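Long-range contacts in pectate lyase (Erwinia chrysanthemi, PDB 1RU4), which probably cleaves the pectate of plant cell walls by beta-elimination, as a calcium-containing lyase built on a parallel beta-helix: residues Ala41-Val45 / Ile70-Lys74; Gly56-Tyr62 / Ala92-Phe98; Gly160-Ile166 / Gly193-Val199. All coordinates share one frame; numbering follows the deposited sequence.

Contact 1. Residues Ala41-Val45 / Ile70-Lys74; sequences AMAAV and ITFNK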
loop_
_atom_site.group_PDB
_atom_site.type_symbol
_atom_site.label_atom_id
_atom_site.label_comp_id
_atom_site.label_asym_id
_atom_site.label_seq_id
_atom_site.Cartn_x
_atom_site.Cartn_y
_atom_site.Cartn_z
ATOM N N ALA A 41 -7.890 -26.541 4.331
ATOM C CA ALA A 41 -7.820 -26.089 2.944
ATOM C C ALA A 41 -6.378 -25.807 2.537
ATOM O O ALA A 41 -5.955 -26.159 1.436
ATOM C CB ALA A 41 -8.676 -24.852 2.751
ATOM N N MET A 42 -5.625 -25.174 3.433
ATOM C CA MET A 42 -4.214 -24.884 3.198
ATOM C C MET A 42 -3.401 -26.156 2.953
ATOM O O MET A 42 -2.491 -26.171 2.123
ATOM C CB MET A 42 -3.634 -24.126 4.391
ATOM C CG MET A 42 -4.055 -22.670 4.466
ATOM S SD MET A 42 -3.132 -21.651 3.312
ATOM C CE MET A 42 -1.590 -21.484 4.233
ATOM N N ALA A 43 -3.739 -27.220 3.675
ATOM C CA ALA A 43 -3.047 -28.494 3.523
ATOM C C ALA A 43 -3.332 -29.150 2.173
ATOM O O ALA A 43 -2.439 -29.728 1.557
ATOM C CB ALA A 43 -3.427 -29.434 4.657
ATOM N N ALA A 44 -4.570 -29.017 1.700
ATOM C CA ALA A 44 -5.005 -29.663 0.463
ATOM C C ALA A 44 -4.737 -28.903 -0.837
ATOM O O ALA A 44 -4.466 -29.516 -1.871
ATOM C CB ALA A 44 -6.485 -30.006 0.560
ATOM N N VAL A 45 -4.809 -27.576 -0.786
ATOM C CA VAL A 45 -4.722 -26.747 -1.988
ATOM C C VAL A 45 -3.468 -26.933 -2.851
ATOM O O VAL A 45 -2.357 -27.079 -2.340
ATOM C CB VAL A 45 -4.911 -25.247 -1.643
ATOM C CG1 VAL A 45 -3.695 -24.705 -0.900
ATOM C CG2 VAL A 45 -5.213 -24.442 -2.898
ATOM N N ILE A 70 0.488 -17.390 10.705
ATOM C CA ILE A 70 0.135 -18.398 9.710
ATOM C C ILE A 70 1.187 -18.291 8.608
ATOM O O ILE A 70 1.370 -17.221 8.018
ATOM C CB ILE A 70 -1.265 -18.166 9.097
ATOM C CG1 ILE A 70 -2.341 -18.282 10.178
ATOM C CG2 ILE A 70 -1.526 -19.189 7.986
ATOM C CD1 ILE A 70 -3.749 -17.998 9.673
ATOM N N THR A 71 1.901 -19.385 8.363
ATOM C CA THR A 71 2.948 -19.408 7.346
ATOM C C THR A 71 2.451 -19.962 6.014
ATOM O O THR A 71 1.840 -21.031 5.956
ATOM C CB THR A 71 4.171 -20.233 7.813
ATOM O OG1 THR A 71 4.759 -19.610 8.962
ATOM C CG2 THR A 71 5.220 -20.326 6.707
ATOM N N PHE A 72 2.715 -19.212 4.948
ATOM C CA PHE A 72 2.368 -19.621 3.592
ATOM C C PHE A 72 3.660 -20.034 2.891
ATOM O O PHE A 72 4.317 -19.216 2.243
ATOM C CB PHE A 72 1.693 -18.462 2.846
ATOM C CG PHE A 72 0.375 -18.043 3.442
ATOM C CD1 PHE A 72 0.330 -17.299 4.618
ATOM C CD2 PHE A 72 -0.824 -18.406 2.835
ATOM C CE1 PHE A 72 -0.889 -16.928 5.182
ATOM C CE2 PHE A 72 -2.050 -18.039 3.393
ATOM C CZ PHE A 72 -2.081 -17.299 4.568
ATOM N N ASN A 73 4.040 -21.300 3.054
ATOM C CA ASN A 73 5.297 -21.791 2.492
ATOM C C ASN A 73 5.147 -22.577 1.196
ATOM O O ASN A 73 6.119 -22.756 0.462
ATOM C CB ASN A 73 6.065 -22.620 3.526
ATOM C CG ASN A 73 5.343 -23.892 3.906
ATOM O OD1 ASN A 73 4.166 -23.868 4.264
ATOM N ND2 ASN A 73 6.046 -25.018 3.823
ATOM N N LYS A 74 3.941 -23.069 0.926
ATOM C CA LYS A 74 3.673 -23.761 -0.332
ATOM C C LYS A 74 3.741 -22.748 -1.473
ATOM O O LYS A 74 3.664 -21.538 -1.243
ATOM C CB LYS A 74 2.302 -24.442 -0.289
ATOM C CG LYS A 74 2.252 -25.612 0.679
ATOM C CD LYS A 74 0.846 -26.160 0.866
ATOM C CE LYS A 74 0.301 -26.801 -0.394
ATOM N NZ LYS A 74 -0.957 -27.540 -0.092
HETATM O O HOH W 1 -1.427 -30.383 -1.685
#

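Contact 2. Residues Gly56-Tyr62 / Ala92-Phe98; sequences GTYTIPY and AVFDFSF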
loop_
_atom_site.group_PDB
_atom_site.type_symbol
_atom_site.label_atom_id
_atom_site.label_comp_id
_atom_site.label_asym_id
_atom_site.label_seq_id
_atom_site.Cartn_x
_atom_site.Cartn_y
_atom_site.Cartn_z
ATOM N N GLY A 56 -16.546 -12.906 6.434
ATOM C CA GLY A 56 -16.667 -12.903 7.880
ATOM C C GLY A 56 -15.324 -12.702 8.554
ATOM O O GLY A 56 -14.363 -12.261 7.917
ATOM N N THR A 57 -15.262 -13.029 9.842
ATOM C CA THR A 57 -14.039 -12.889 10.625
ATOM C C THR A 57 -13.485 -14.252 11.022
ATOM O O THR A 57 -14.207 -15.108 11.545
ATOM C CB THR A 57 -14.277 -12.045 11.902
ATOM O OG1 THR A 57 -14.727 -10.736 11.528
ATOM C CG2 THR A 57 -12.991 -11.912 12.711
ATOM N N TYR A 58 -12.199 -14.441 10.739
ATOM C CA TYR A 58 -11.470 -15.656 11.072
ATOM C C TYR A 58 -10.532 -15.310 12.226
ATOM O O TYR A 58 -9.552 -14.587 12.049
ATOM C CB TYR A 58 -10.690 -16.135 9.845
ATOM C CG TYR A 58 -11.597 -16.553 8.706
ATOM C CD1 TYR A 58 -12.260 -15.602 7.927
ATOM C CD2 TYR A 58 -11.840 -17.900 8.448
ATOM C CE1 TYR A 58 -13.153 -15.986 6.925
ATOM C CE2 TYR A 58 -12.727 -18.296 7.450
ATOM C CZ TYR A 58 -13.382 -17.334 6.695
ATOM O OH TYR A 58 -14.285 -17.726 5.734
ATOM N N THR A 59 -10.872 -15.793 13.418
ATOM C CA THR A 59 -10.135 -15.435 14.626
ATOM C C THR A 59 -9.069 -16.448 15.041
ATOM O O THR A 59 -9.371 -17.610 15.314
ATOM C CB THR A 59 -11.106 -15.201 15.804
ATOM O OG1 THR A 59 -12.081 -14.222 15.427
ATOM C CG2 THR A 59 -10.359 -14.713 17.042
ATOM N N ILE A 60 -7.818 -15.996 15.070
ATOM C CA ILE A 60 -6.705 -16.821 15.536
ATOM C C ILE A 60 -6.482 -16.483 17.010
ATOM O O ILE A 60 -6.233 -15.328 17.354
ATOM C CB ILE A 60 -5.395 -16.542 14.745
ATOM C CG1 ILE A 60 -5.588 -16.807 13.246
ATOM C CG2 ILE A 60 -4.265 -17.417 15.271
ATOM C CD1 ILE A 60 -6.214 -15.653 12.478
ATOM N N PRO A 61 -6.587 -17.485 17.901
ATOM C CA PRO A 61 -6.397 -17.277 19.340
ATOM C C PRO A 61 -5.046 -16.670 19.709
ATOM O O PRO A 61 -4.022 -16.971 19.091
ATOM C CB PRO A 61 -6.536 -18.690 19.910
ATOM C CG PRO A 61 -7.490 -19.339 18.965
ATOM C CD PRO A 61 -6.960 -18.884 17.625
ATOM N N TYR A 62 -5.065 -15.814 20.725
ATOM C CA TYR A 62 -3.862 -15.182 21.247
ATOM C C TYR A 62 -3.462 -15.830 22.569
ATOM O O TYR A 62 -4.316 -16.164 23.392
ATOM C CB TYR A 62 -4.109 -13.680 21.452
ATOM C CG TYR A 62 -3.246 -13.030 22.515
ATOM C CD1 TYR A 62 -1.947 -12.614 22.232
ATOM C CD2 TYR A 62 -3.734 -12.830 23.808
ATOM C CE1 TYR A 62 -1.154 -12.014 23.209
ATOM C CE2 TYR A 62 -2.950 -12.234 24.789
ATOM C CZ TYR A 62 -1.662 -11.826 24.482
ATOM O OH TYR A 62 -0.891 -11.217 25.447
ATOM N N ALA A 92 -12.943 -11.009 3.996
ATOM C CA ALA A 92 -12.555 -12.007 4.990
ATOM C C ALA A 92 -11.460 -11.394 5.858
ATOM O O ALA A 92 -10.361 -11.097 5.376
ATOM C CB ALA A 92 -12.050 -13.282 4.314
ATOM N N VAL A 93 -11.775 -11.190 7.132
ATOM C CA VAL A 93 -10.850 -10.552 8.066
ATOM C C VAL A 93 -10.192 -11.570 8.993
ATOM O O VAL A 93 -10.876 -12.280 9.729
ATOM C CB VAL A 93 -11.580 -9.486 8.924
ATOM C CG1 VAL A 93 -10.610 -8.835 9.903
ATOM C CG2 VAL A 93 -12.214 -8.427 8.029
ATOM N N PHE A 94 -8.865 -11.649 8.931
ATOM C CA PHE A 94 -8.095 -12.522 9.815
ATOM C C PHE A 94 -7.607 -11.716 11.013
ATOM O O PHE A 94 -6.752 -10.836 10.880
ATOM C CB PHE A 94 -6.916 -13.151 9.065
ATOM C CG PHE A 94 -7.332 -14.171 8.037
ATOM C CD1 PHE A 94 -7.945 -13.774 6.854
ATOM C CD2 PHE A 94 -7.126 -15.530 8.264
ATOM C CE1 PHE A 94 -8.353 -14.715 5.910
ATOM C CE2 PHE A 94 -7.529 -16.480 7.326
ATOM C CZ PHE A 94 -8.145 -16.071 6.145
ATOM N N ASP A 95 -8.187 -12.010 12.175
ATOM C CA ASP A 95 -7.902 -11.294 13.414
ATOM C C ASP A 95 -6.979 -12.129 14.296
ATOM O O ASP A 95 -7.380 -13.171 14.814
ATOM C CB ASP A 95 -9.226 -11.015 14.142
ATOM C CG ASP A 95 -9.060 -10.155 15.384
ATOM O OD1 ASP A 95 -7.929 -9.747 15.713
ATOM O OD2 ASP A 95 -10.090 -9.877 16.035
ATOM N N PHE A 96 -5.750 -11.652 14.475
ATOM C CA PHE A 96 -4.754 -12.370 15.267
ATOM C C PHE A 96 -4.801 -12.097 16.771
ATOM O O PHE A 96 -3.947 -12.562 17.529
ATOM C CB PHE A 96 -3.360 -12.172 14.671
ATOM C CG PHE A 96 -3.164 -12.901 13.368
ATOM C CD1 PHE A 96 -3.620 -12.353 12.169
ATOM C CD2 PHE A 96 -2.569 -14.161 13.346
ATOM C CE1 PHE A 96 -3.490 -13.052 10.970
ATOM C CE2 PHE A 96 -2.435 -14.867 12.153
ATOM C CZ PHE A 96 -2.896 -14.312 10.963
ATOM N N SER A 97 -5.798 -11.316 17.180
ATOM C CA SER A 97 -6.178 -11.152 18.586
ATOM C C SER A 97 -5.210 -10.549 19.608
ATOM O O SER A 97 -5.457 -10.650 20.812
ATOM C CB SER A 97 -6.688 -12.493 19.125
ATOM O OG SER A 97 -7.697 -13.034 18.290
ATOM N N PHE A 98 -4.133 -9.912 19.163
ATOM C CA PHE A 98 -3.195 -9.325 20.117
ATOM C C PHE A 98 -3.738 -8.097 20.838
ATOM O O PHE A 98 -4.355 -7.230 20.219
ATOM C CB PHE A 98 -1.881 -8.941 19.430
ATOM C CG PHE A 98 -0.850 -10.024 19.453
ATOM C CD1 PHE A 98 -0.940 -11.105 18.586
ATOM C CD2 PHE A 98 0.207 -9.974 20.360
ATOM C CE1 PHE A 98 0.006 -12.127 18.621
ATOM C CE2 PHE A 98 1.158 -10.989 20.403
ATOM C CZ PHE A 98 1.057 -12.069 19.531
HETATM O O HOH W 2 -12.216 -11.612 16.399
#

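Contact 3. Residues Gly160-Ile166 / Gly193-Val199; sequences GSYNTVI and GPGNRFV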
loop_
_atom_site.group_PDB
_atom_site.type_symbol
_atom_site.label_atom_id
_atom_site.label_comp_id
_atom_site.label_asym_id
_atom_site.label_seq_id
_atom_site.Cartn_x
_atom_site.Cartn_y
_atom_site.Cartn_z
ATOM N N GLY A 160 12.406 -10.990 -1.254
ATOM C CA GLY A 160 11.094 -10.989 -1.885
ATOM C C GLY A 160 11.080 -10.140 -3.141
ATOM O O GLY A 160 11.397 -8.952 -3.089
ATOM N N SER A 161 10.697 -10.740 -4.266
ATOM C CA SER A 161 10.749 -10.045 -5.549
ATOM C C SER A 161 9.510 -10.231 -6.421
ATOM O O SER A 161 8.770 -11.205 -6.275
ATOM C CB SER A 161 11.988 -10.494 -6.334
ATOM O OG SER A 161 11.914 -11.870 -6.663
ATOM N N TYR A 162 9.309 -9.286 -7.337
ATOM C CA TYR A 162 8.213 -9.320 -8.304
ATOM C C TYR A 162 6.841 -9.517 -7.664
ATOM O O TYR A 162 5.996 -10.250 -8.176
ATOM C CB TYR A 162 8.483 -10.384 -9.373
ATOM C CG TYR A 162 9.828 -10.208 -10.035
ATOM C CD1 TYR A 162 10.888 -11.064 -9.741
ATOM C CD2 TYR A 162 10.061 -9.146 -10.908
ATOM C CE1 TYR A 162 12.152 -10.862 -10.294
ATOM C CE2 TYR A 162 11.320 -8.935 -11.468
ATOM C CZ TYR A 162 12.359 -9.796 -11.154
ATOM O OH TYR A 162 13.609 -9.581 -11.689
ATOM N N ASN A 163 6.646 -8.874 -6.519
ATOM C CA ASN A 163 5.368 -8.914 -5.823
ATOM C C ASN A 163 4.556 -7.689 -6.226
ATOM O O ASN A 163 5.110 -6.611 -6.446
ATOM C CB ASN A 163 5.584 -8.959 -4.309
ATOM C CG ASN A 163 6.292 -10.224 -3.864
ATOM O OD1 ASN A 163 5.764 -11.328 -4.008
ATOM N ND2 ASN A 163 7.500 -10.072 -3.334
ATOM N N THR A 164 3.247 -7.872 -6.365
ATOM C CA THR A 164 2.368 -6.792 -6.797
ATOM C C THR A 164 1.256 -6.575 -5.780
ATOM O O THR A 164 0.554 -7.515 -5.404
ATOM C CB THR A 164 1.745 -7.107 -8.170
ATOM O OG1 THR A 164 2.776 -7.525 -9.075
ATOM C CG2 THR A 164 1.063 -5.874 -8.740
ATOM N N VAL A 165 1.126 -5.335 -5.320
ATOM C CA VAL A 165 0.098 -4.960 -4.351
ATOM C C VAL A 165 -0.857 -3.999 -5.056
ATOM O O VAL A 165 -0.487 -2.875 -5.400
ATOM C CB VAL A 165 0.727 -4.293 -3.106
ATOM C CG1 VAL A 165 -0.336 -4.019 -2.054
ATOM C CG2 VAL A 165 1.822 -5.186 -2.530
ATOM N N ILE A 166 -2.081 -4.469 -5.279
ATOM C CA ILE A 166 -3.087 -3.750 -6.060
ATOM C C ILE A 166 -4.296 -3.357 -5.217
ATOM O O ILE A 166 -4.864 -4.195 -4.517
ATOM C CB ILE A 166 -3.621 -4.646 -7.205
ATOM C CG1 ILE A 166 -2.463 -5.208 -8.031
ATOM C CG2 ILE A 166 -4.589 -3.858 -8.087
ATOM C CD1 ILE A 166 -2.879 -6.322 -8.974
ATOM N N GLY A 193 13.859 -7.879 -2.917
ATOM C CA GLY A 193 14.382 -8.108 -4.251
ATOM C C GLY A 193 13.839 -7.098 -5.247
ATOM O O GLY A 193 13.187 -6.125 -4.862
ATOM N N PRO A 194 14.108 -7.291 -6.545
ATOM C CA PRO A 194 13.628 -6.373 -7.581
ATOM C C PRO A 194 12.166 -6.603 -7.967
ATOM O O PRO A 194 11.560 -7.607 -7.584
ATOM C CB PRO A 194 14.555 -6.688 -8.753
ATOM C CG PRO A 194 14.764 -8.164 -8.604
ATOM C CD PRO A 194 15.006 -8.311 -7.119
ATOM N N GLY A 195 11.600 -5.641 -8.693
ATOM C CA GLY A 195 10.280 -5.805 -9.280
ATOM C C GLY A 195 9.027 -5.620 -8.444
ATOM O O GLY A 195 7.933 -5.883 -8.941
ATOM N N ASN A 196 9.161 -5.166 -7.202
ATOM C CA ASN A 196 7.988 -4.951 -6.356
ATOM C C ASN A 196 7.236 -3.679 -6.747
ATOM O O ASN A 196 7.848 -2.632 -6.978
ATOM C CB ASN A 196 8.391 -4.943 -4.881
ATOM C CG ASN A 196 8.973 -6.276 -4.436
ATOM O OD1 ASN A 196 8.376 -7.329 -4.662
ATOM N ND2 ASN A 196 10.147 -6.237 -3.817
ATOM N N ARG A 197 5.912 -3.787 -6.850
ATOM C CA ARG A 197 5.069 -2.692 -7.339
ATOM C C ARG A 197 3.805 -2.490 -6.514
ATOM O O ARG A 197 3.223 -3.450 -6.013
ATOM C CB ARG A 197 4.649 -2.959 -8.787
ATOM C CG ARG A 197 5.787 -3.072 -9.780
ATOM C CD ARG A 197 5.252 -3.343 -11.174
ATOM N NE ARG A 197 4.417 -2.246 -11.662
ATOM C CZ ARG A 197 4.041 -2.099 -12.928
ATOM N NH1 ARG A 197 4.424 -2.980 -13.846
ATOM N NH2 ARG A 197 3.290 -1.066 -13.283
ATOM N N PHE A 198 3.371 -1.234 -6.425
ATOM C CA PHE A 198 2.153 -0.850 -5.710
ATOM C C PHE A 198 1.291 0.021 -6.624
ATOM O O PHE A 198 1.774 1.008 -7.181
ATOM C CB PHE A 198 2.506 -0.063 -4.442
ATOM C CG PHE A 198 3.273 -0.860 -3.430
ATOM C CD1 PHE A 198 4.624 -1.131 -3.619
ATOM C CD2 PHE A 198 2.639 -1.370 -2.303
ATOM C CE1 PHE A 198 5.330 -1.903 -2.701
ATOM C CE2 PHE A 198 3.338 -2.145 -1.379
ATOM C CZ PHE A 198 4.685 -2.413 -1.579
ATOM N N VAL A 199 0.022 -0.349 -6.786
ATOM C CA VAL A 199 -0.891 0.403 -7.649
ATOM C C VAL A 199 -2.264 0.563 -6.992
ATOM O O VAL A 199 -2.847 -0.410 -6.517
ATOM C CB VAL A 199 -1.079 -0.288 -9.029
ATOM C CG1 VAL A 199 -1.903 0.590 -9.955
ATOM C CG2 VAL A 199 0.267 -0.606 -9.661
HETATM O O HOH W 3 5.442 -6.950 -9.631
#

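Contact 1. Residues Ala41-Val45 / Ile70-Lys74
Met42 and Phe72 cross at about a right angle where a short helix meets the start of the parallel beta-helix. Met42 carries the packing of residues 41-45 on strand 70-72, an outermost strand of a five-stranded parallel sheet. The Met42 chain bends twice, at chi2 and chi3 (both -78°), and this brings its methyl end over one face of the ring. Met42 CE lies 3.5 Å from Phe72 CD2. The sulfur sits obliquely, with Met42 SD 4.6 Å from the centroid of the Phe72 ring, so the pair is a Met-aromatic contact. Trp117 and Phe119 meet the same ring edge-to-face, which places Met42 at the border of an aromatic cluster.

The second link is polar. Lys74 reaches across to the C-terminal end of the helix and the residue that follows it. Its ammonium group bonds to Met42 O and to Val45 O, and more weakly to Ala43 O. A positive charge here should suit the negative end of the helix dipole. Water 1 lies 3.2 Å from Ala44 O and bonds weakly to Lys74 NZ. The shortest of the bonds joins Lys74 NZ to Val45 O at 2.7 Å, with the nitrogen in the carbonyl plane.

Contact 2. Residues Gly56-Tyr62 / Ala92-Phe98
Val93 O takes the shortest polar bond of the contact, 2.7 Å from Tyr58 N and nearly straight at 170°. It also receives a CA-H...O contact from Thr57. Three more backbone bonds continue the parallel ladder: Val93 N to Gly56 O, Asp95 N to Tyr58 O, and Ile60 N to Asp95 O. Strands 56-59 and 92-95 are thus neighbouring rungs of the right-handed parallel beta-helix.

Equivalent residues stack on each other along the helix. Tyr58 and Phe94 lie on the inner face with their planes 16° apart, but the rings are slid so far that they barely overlap. Instead Tyr58 CB sits over one face of the Phe94 ring, offset toward its rim. Tyr58 OH bonds to Lys54 O. Just beyond the strands, Ile60 and Phe96 lie side by side and point the same way. Ile60 CD1 stands 3.8 Å from the centroid of the Phe96 ring, almost directly above it. Further on, Tyr62 turns its edge to the face of Phe98, a T-shaped pair with centroids 5.0 Å apart. With CG anti to the backbone N (chi1 154°), the Tyr62 ring swings over to Phe98, where CD1 sits over the ring centre.

The face carrying Thr57, Val93, Thr59 and Asp95 is mixed, and its polar groups gather at the end of the strand. Asp95 OD1 accepts from Ser97 N at 3.0 Å, closing an Asx turn, and is met from above the carboxylate plane. Ser97 OG then donates to Ile60 O at 2.9 Å, also from above the carbonyl plane. Water 2 joins Thr59 OG1 to Asp95 OD2.

Asp95 OD1 also forms a salt bridge with Arg126. The carboxylate is therefore tied to the turn, to a water and to a cation, which would probably keep it ionised and fix the chain where the strand ends.

Contact 3. Residues Gly160-Ile166 / Gly193-Val199
Gly160 O and Asn196 OD1 each accept two hydrogen bonds across the contact. Gly193 N reaches Gly160 O at 2.7 Å and Asn196 ND2 reaches it at 3.1 Å, from opposite faces of the carbonyl plane. The hydrogen bond from Asn196 ND2 is nearly straight (173°), and the acceptor lies in the amide plane of Asn196. On the other end of that amide, Asn196 OD1 takes Asn163 N at 3.0 Å and Asn163 ND2 at 3.2 Å. The two asparagine side chains lie side by side and point the same way, with their amide planes only 4° apart.

Each amide is also held from outside. Asn163 OD1 accepts from Asn139 N and its ND2 donates to Gly136 O, while Asn196 ND2 has a second partner in Gln192 OE1. This is an asparagine ladder, a known feature of right-handed parallel beta-helices, in which stacked turns repeat the same side-chain hydrogen bonds. Tyr162 N also bonds to Pro194 O. Strands 164-166 and 197-199 then run parallel, only 10° apart, linked by Arg197 N to Asn163 O, Val165 N to Arg197 O and Val199 N to Val165 O.

Water 3 donates to both Thr164 OG1 and Gly195 O. Arg197 leads away from the contact to a salt bridge with Glu223. On the face carrying Val165 and Phe198, these two lie side by side, and Val165 CB comes within 3.6 Å of Phe198 CD2. At the loop end the Tyr162 ring has Pro194 O over its centre, 3.8 Å above the plane, and Tyr162 OH lies 3.6 Å from Pro194 CG.

How the contacts relate
Contacts 1 and 2 alternate along the chain, since strand 70-72 follows strand 56-59 and lies before strand 92-95. Their centres are about 17 Å apart, and they touch. Ile70 CG1 packs 3.9 Å from Phe96 CE2, and Ile70 CD1 lies 4.2 Å from Ile60 CG1, so Ile70 joins the two. Contact 3 comes later in the chain and touches neither. Its centre is about 21 Å from that of contact 1 and about 26 Å from that of contact 2. Contacts 2 and 3 both pair neighbouring parallel strands of the beta-helix. The side chain of Phe198 in contact 3 is about 13 Å from a bound calcium ion, too far to be a ligand.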